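Local structure of lipoteichoic acid primase (Listeria monocytogenes, 4UOP) at residues P137-P140 / R141-K145; D429-V432 / N433-L437. The protein belongs to the sulfatase family and, through its extracellular catalytic domain, binds a magnesium ion. All blocks are in the same frame, centred on the assembly; numbering follows the deposited sequence.

Contact 1 (P137-P140 / R141-K145); sequences PSMP and RLLGK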
loop_
_atom_site.group_PDB
_atom_site.type_symbol
_atom_site.label_atom_id
_atom_site.label_comp_id
_atom_site.label_asym_id
_atom_site.label_seq_id
_atom_site.Cartn_x
_atom_site.Cartn_y
_atom_site.Cartn_z
ATOM N N PRO B 137 21.225 -9.602 -2.994
ATOM C CA PRO B 137 21.528 -10.516 -4.079
ATOM C C PRO B 137 20.586 -10.266 -5.257
ATOM O O PRO B 137 19.405 -9.986 -5.053
ATOM C CB PRO B 137 21.292 -11.900 -3.473
ATOM C CG PRO B 137 21.376 -11.693 -1.994
ATOM C CD PRO B 137 20.826 -10.321 -1.772
ATOM N N SER B 138 21.107 -10.366 -6.472
ATOM C CA SER B 138 20.371 -9.871 -7.612
ATOM C C SER B 138 20.936 -10.342 -8.922
ATOM O O SER B 138 22.018 -10.946 -8.988
ATOM C CB SER B 138 20.379 -8.348 -7.598
ATOM O OG SER B 138 21.622 -7.859 -8.049
ATOM N N MET B 139 20.185 -10.055 -9.974
ATOM C CA MET B 139 20.609 -10.350 -11.334
ATOM C C MET B 139 21.849 -9.552 -11.732
ATOM O O MET B 139 22.802 -10.140 -12.240
ATOM C CB MET B 139 19.443 -10.116 -12.327
ATOM C CG MET B 139 19.828 -10.179 -13.791
ATOM S SD MET B 139 18.492 -10.724 -14.863
ATOM C CE MET B 139 17.289 -9.418 -14.591
ATOM N N PRO B 140 21.844 -8.209 -11.545
ATOM C CA PRO B 140 23.063 -7.470 -11.890
ATOM C C PRO B 140 24.285 -7.871 -11.050
ATOM O O PRO B 140 25.395 -7.918 -11.569
ATOM C CB PRO B 140 22.684 -5.999 -11.643
ATOM C CG PRO B 140 21.409 -6.025 -10.896
ATOM C CD PRO B 140 20.729 -7.301 -11.235
ATOM N N ARG B 141 24.079 -8.180 -9.781
ATOM C CA ARG B 141 25.179 -8.604 -8.934
ATOM C C ARG B 141 25.755 -9.934 -9.427
ATOM O O ARG B 141 26.972 -10.071 -9.577
ATOM C CB ARG B 141 24.724 -8.715 -7.480
ATOM C CG ARG B 141 25.842 -9.043 -6.509
ATOM C CD ARG B 141 25.337 -9.104 -5.063
ATOM N NE ARG B 141 24.660 -7.870 -4.655
ATOM C CZ ARG B 141 25.271 -6.735 -4.320
ATOM N NH1 ARG B 141 26.603 -6.634 -4.324
ATOM N NH2 ARG B 141 24.548 -5.681 -3.980
ATOM N N LEU B 142 24.890 -10.899 -9.717
ATOM C CA LEU B 142 25.337 -12.188 -10.221
ATOM C C LEU B 142 26.024 -12.047 -11.581
ATOM O O LEU B 142 27.030 -12.690 -11.840
ATOM C CB LEU B 142 24.171 -13.170 -10.310
ATOM C CG LEU B 142 24.485 -14.588 -10.783
ATOM C CD1 LEU B 142 25.587 -15.215 -9.942
ATOM C CD2 LEU B 142 23.220 -15.425 -10.712
ATOM N N LEU B 143 25.485 -11.214 -12.467
ATOM C CA LEU B 143 26.115 -11.014 -13.765
ATOM C C LEU B 143 27.476 -10.335 -13.634
ATOM O O LEU B 143 28.405 -10.653 -14.384
ATOM C CB LEU B 143 25.198 -10.237 -14.716
ATOM C CG LEU B 143 23.978 -11.022 -15.201
ATOM C CD1 LEU B 143 23.074 -10.119 -16.036
ATOM C CD2 LEU B 143 24.391 -12.260 -15.982
ATOM N N GLY B 144 27.609 -9.441 -12.658
ATOM C CA GLY B 144 28.868 -8.783 -12.384
ATOM C C GLY B 144 29.977 -9.750 -11.961
ATOM O O GLY B 144 31.149 -9.454 -12.164
ATOM N N LYS B 145 29.595 -10.886 -11.388
ATOM C CA LYS B 145 30.547 -11.959 -11.052
ATOM C C LYS B 145 30.837 -12.891 -12.226
ATOM O O LYS B 145 31.642 -13.819 -12.110
ATOM C CB LYS B 145 30.022 -12.783 -9.868
ATOM C CG LYS B 145 29.921 -12.009 -8.565
ATOM C CD LYS B 145 31.257 -11.396 -8.186
ATOM C CE LYS B 145 31.219 -10.724 -6.827
ATOM N NZ LYS B 145 32.588 -10.309 -6.411
#
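Ser138 caps the first turn of helix 139-144 by turning its hydroxyl back onto Arg141: OG accepts the backbone N-H of Arg141 at 3.0 Å, nearly straight at 161°. A chi1 of 77° tucks OG between the serine's own N and carbonyl carbon, facing the N-H groups of the first turn. The same hydroxyl also bonds Val170 O, which ties the cap to the loop after helix 163-169. The Arg141 side chain leaves across the helix and leans back alongside Pro137. Its chain is extended as far as CD and then bends at chi3 (-56°), which brings NE to 4.1 Å from Pro137 CA; this carbon lies at the edge of the guanidinium, and NE itself bonds Ile136 O. On another side of the helix Met139 and Leu143, one turn apart, run side by side, with Met139 CG 3.9 Å from Leu143 CD1. Both also touch Tyr215 of strand 214-219, so this flank lies against the large mixed sheet. Ser138 O, Met139 O and Pro140 O receive the N-H groups of Leu142, Leu143 and Gly144. The N-terminal turn thus has a side-chain acceptor for Arg141 N, while NE of Arg141 bonds the preceding loop and the Met139-Leu143 side is buried.

Contact 2 (D429-V432 / N433-L437); sequences DSYV and NNLPL
Tyr431 and Leu435 provide the apolar part of this helix end. The leucine methyl CD2 sits over one face of the phenol ring, a CH-pi contact with CD2 4.3 Å from the Tyr431 ring centroid and 26° off the ring normal. It lies toward the hydroxyl end, 3.9 Å from CZ of Tyr431, and the two side chains cross at a slant. With chi1 at 166°, Tyr431 CG is trans to N, and the ring extends along the chain toward Leu435. The other leucine methyl, CD1, lies more loosely against Val432, 4.4 Å from its CG1.

Backbone hydrogen bonds close the last turns of helix 412-433. Asn433 N donates to Asp429 O at 3.0 Å, and Asn434 N to Ser430 O. The spacing shortens from four residues to three, first in a weak second bond of Asn434 N to Tyr431 O, then in Leu435 N to Val432 O at 3.3 Å, a straight bond of 166° from above the carbonyl plane.

Polar partners elsewhere in the chain take up other groups. Asp429 OD2 forms a salt bridge with Arg374, Asn433 OD1 bonds Tyr131 OH, and Arg134 NH1 donates to the carbonyl oxygens of both Asn433 and Leu435. A guanidinium at the Asn433 carbonyl would probably offset some of the helix end's partial negative charge, while its bond to Leu435 O ties down the departing loop and the Tyr431 ring packs over one methyl of the buried Leu435.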
loop_
_atom_site.group_PDB
_atom_site.type_symbol
_atom_site.label_atom_id
_atom_site.label_comp_id
_atom_site.label_asym_id
_atom_site.label_seq_id
_atom_site.Cartn_x
_atom_site.Cartn_y
_atom_site.Cartn_z
ATOM N N ASP B 429 9.166 -12.056 2.366
ATOM C CA ASP B 429 9.206 -10.885 3.259
ATOM C C ASP B 429 10.277 -11.065 4.343
ATOM O O ASP B 429 11.032 -10.142 4.637
ATOM C CB ASP B 429 7.843 -10.620 3.908
ATOM C CG ASP B 429 6.770 -10.182 2.902
ATOM O OD1 ASP B 429 7.100 -9.844 1.740
ATOM O OD2 ASP B 429 5.578 -10.211 3.270
ATOM N N SER B 430 10.348 -12.258 4.919
ATOM C CA SER B 430 11.329 -12.529 5.987
ATOM C C SER B 430 12.759 -12.503 5.455
ATOM O O SER B 430 13.660 -11.909 6.062
ATOM C CB SER B 430 11.020 -13.880 6.648
ATOM O OG SER B 430 12.092 -14.298 7.474
ATOM N N TYR B 431 12.962 -13.148 4.315
ATOM C CA TYR B 431 14.269 -13.177 3.671
ATOM C C TYR B 431 14.782 -11.769 3.360
ATOM O O TYR B 431 15.938 -11.428 3.654
ATOM C CB TYR B 431 14.183 -14.020 2.400
ATOM C CG TYR B 431 15.348 -13.855 1.478
ATOM C CD1 TYR B 431 16.593 -14.402 1.786
ATOM C CD2 TYR B 431 15.222 -13.134 0.300
ATOM C CE1 TYR B 431 17.674 -14.233 0.936
ATOM C CE2 TYR B 431 16.293 -12.970 -0.554
ATOM C CZ TYR B 431 17.516 -13.525 -0.232
ATOM O OH TYR B 431 18.570 -13.343 -1.094
ATOM N N VAL B 432 13.927 -10.952 2.762
ATOM C CA VAL B 432 14.311 -9.592 2.387
ATOM C C VAL B 432 14.590 -8.760 3.633
ATOM O O VAL B 432 15.541 -7.981 3.672
ATOM C CB VAL B 432 13.219 -8.896 1.545
ATOM C CG1 VAL B 432 13.528 -7.419 1.376
ATOM C CG2 VAL B 432 13.077 -9.562 0.179
ATOM N N ASN B 433 13.763 -8.935 4.657
ATOM C CA ASN B 433 13.943 -8.191 5.899
ATOM C C ASN B 433 15.244 -8.532 6.632
ATOM O O ASN B 433 15.799 -7.690 7.322
ATOM C CB ASN B 433 12.748 -8.393 6.829
ATOM C CG ASN B 433 12.585 -7.247 7.805
ATOM O OD1 ASN B 433 12.478 -6.087 7.400
ATOM N ND2 ASN B 433 12.576 -7.558 9.096
ATOM N N ASN B 434 15.731 -9.752 6.456
ATOM C CA ASN B 434 16.983 -10.197 7.087
ATOM C C ASN B 434 18.267 -9.951 6.270
ATOM O O ASN B 434 19.342 -10.366 6.685
ATOM C CB ASN B 434 16.874 -11.684 7.436
ATOM C CG ASN B 434 15.866 -11.953 8.538
ATOM O OD1 ASN B 434 15.678 -11.136 9.442
ATOM N ND2 ASN B 434 15.213 -13.109 8.471
ATOM N N LEU B 435 18.173 -9.283 5.120
ATOM C CA LEU B 435 19.371 -9.009 4.311
ATOM C C LEU B 435 20.341 -8.087 5.055
ATOM O O LEU B 435 19.914 -7.164 5.740
ATOM C CB LEU B 435 19.000 -8.363 2.970
ATOM C CG LEU B 435 18.239 -9.265 2.005
ATOM C CD1 LEU B 435 17.775 -8.457 0.801
ATOM C CD2 LEU B 435 19.081 -10.450 1.568
ATOM N N PRO B 436 21.651 -8.324 4.901
ATOM C CA PRO B 436 22.630 -7.509 5.629
ATOM C C PRO B 436 22.674 -6.053 5.186
ATOM O O PRO B 436 22.352 -5.732 4.041
ATOM C CB PRO B 436 23.963 -8.204 5.334
ATOM C CG PRO B 436 23.733 -8.972 4.076
ATOM C CD PRO B 436 22.292 -9.380 4.096
ATOM N N LEU B 437 23.085 -5.188 6.101
ATOM C CA LEU B 437 23.235 -3.772 5.824
ATOM C C LEU B 437 24.508 -3.504 5.024
ATOM O O LEU B 437 25.527 -4.183 5.209
ATOM C CB LEU B 437 23.248 -2.984 7.134
ATOM C CG LEU B 437 21.913 -2.944 7.893
ATOM C CD1 LEU B 437 22.133 -2.596 9.358
ATOM C CD2 LEU B 437 20.951 -1.950 7.254
#

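Overall arrangement
Contact 1 begins a short helix and contact 2 ends a long one, so their polar chemistry is reversed: an acceptor is offered to N-H groups at one end, a donor to carbonyls at the other. Contact 1 is the more deeply set, with its apolar flank against the mixed sheet and helix 341-348; contact 2 lies farther from the chain centre and mixes buried Val432 and Leu435 with exposed asparagines. Their centres are about 17 Å apart, yet they touch through Pro137: its CG is 3.4 Å from Tyr431 OH, and its CD 3.8 Å from Leu435 CD2. The end of helix 412-433 and the chain after it thereby pack onto the loop leading into helix 139-144, and backbone hydrogen bonding between Pro436 and Val135 joins the same two parts.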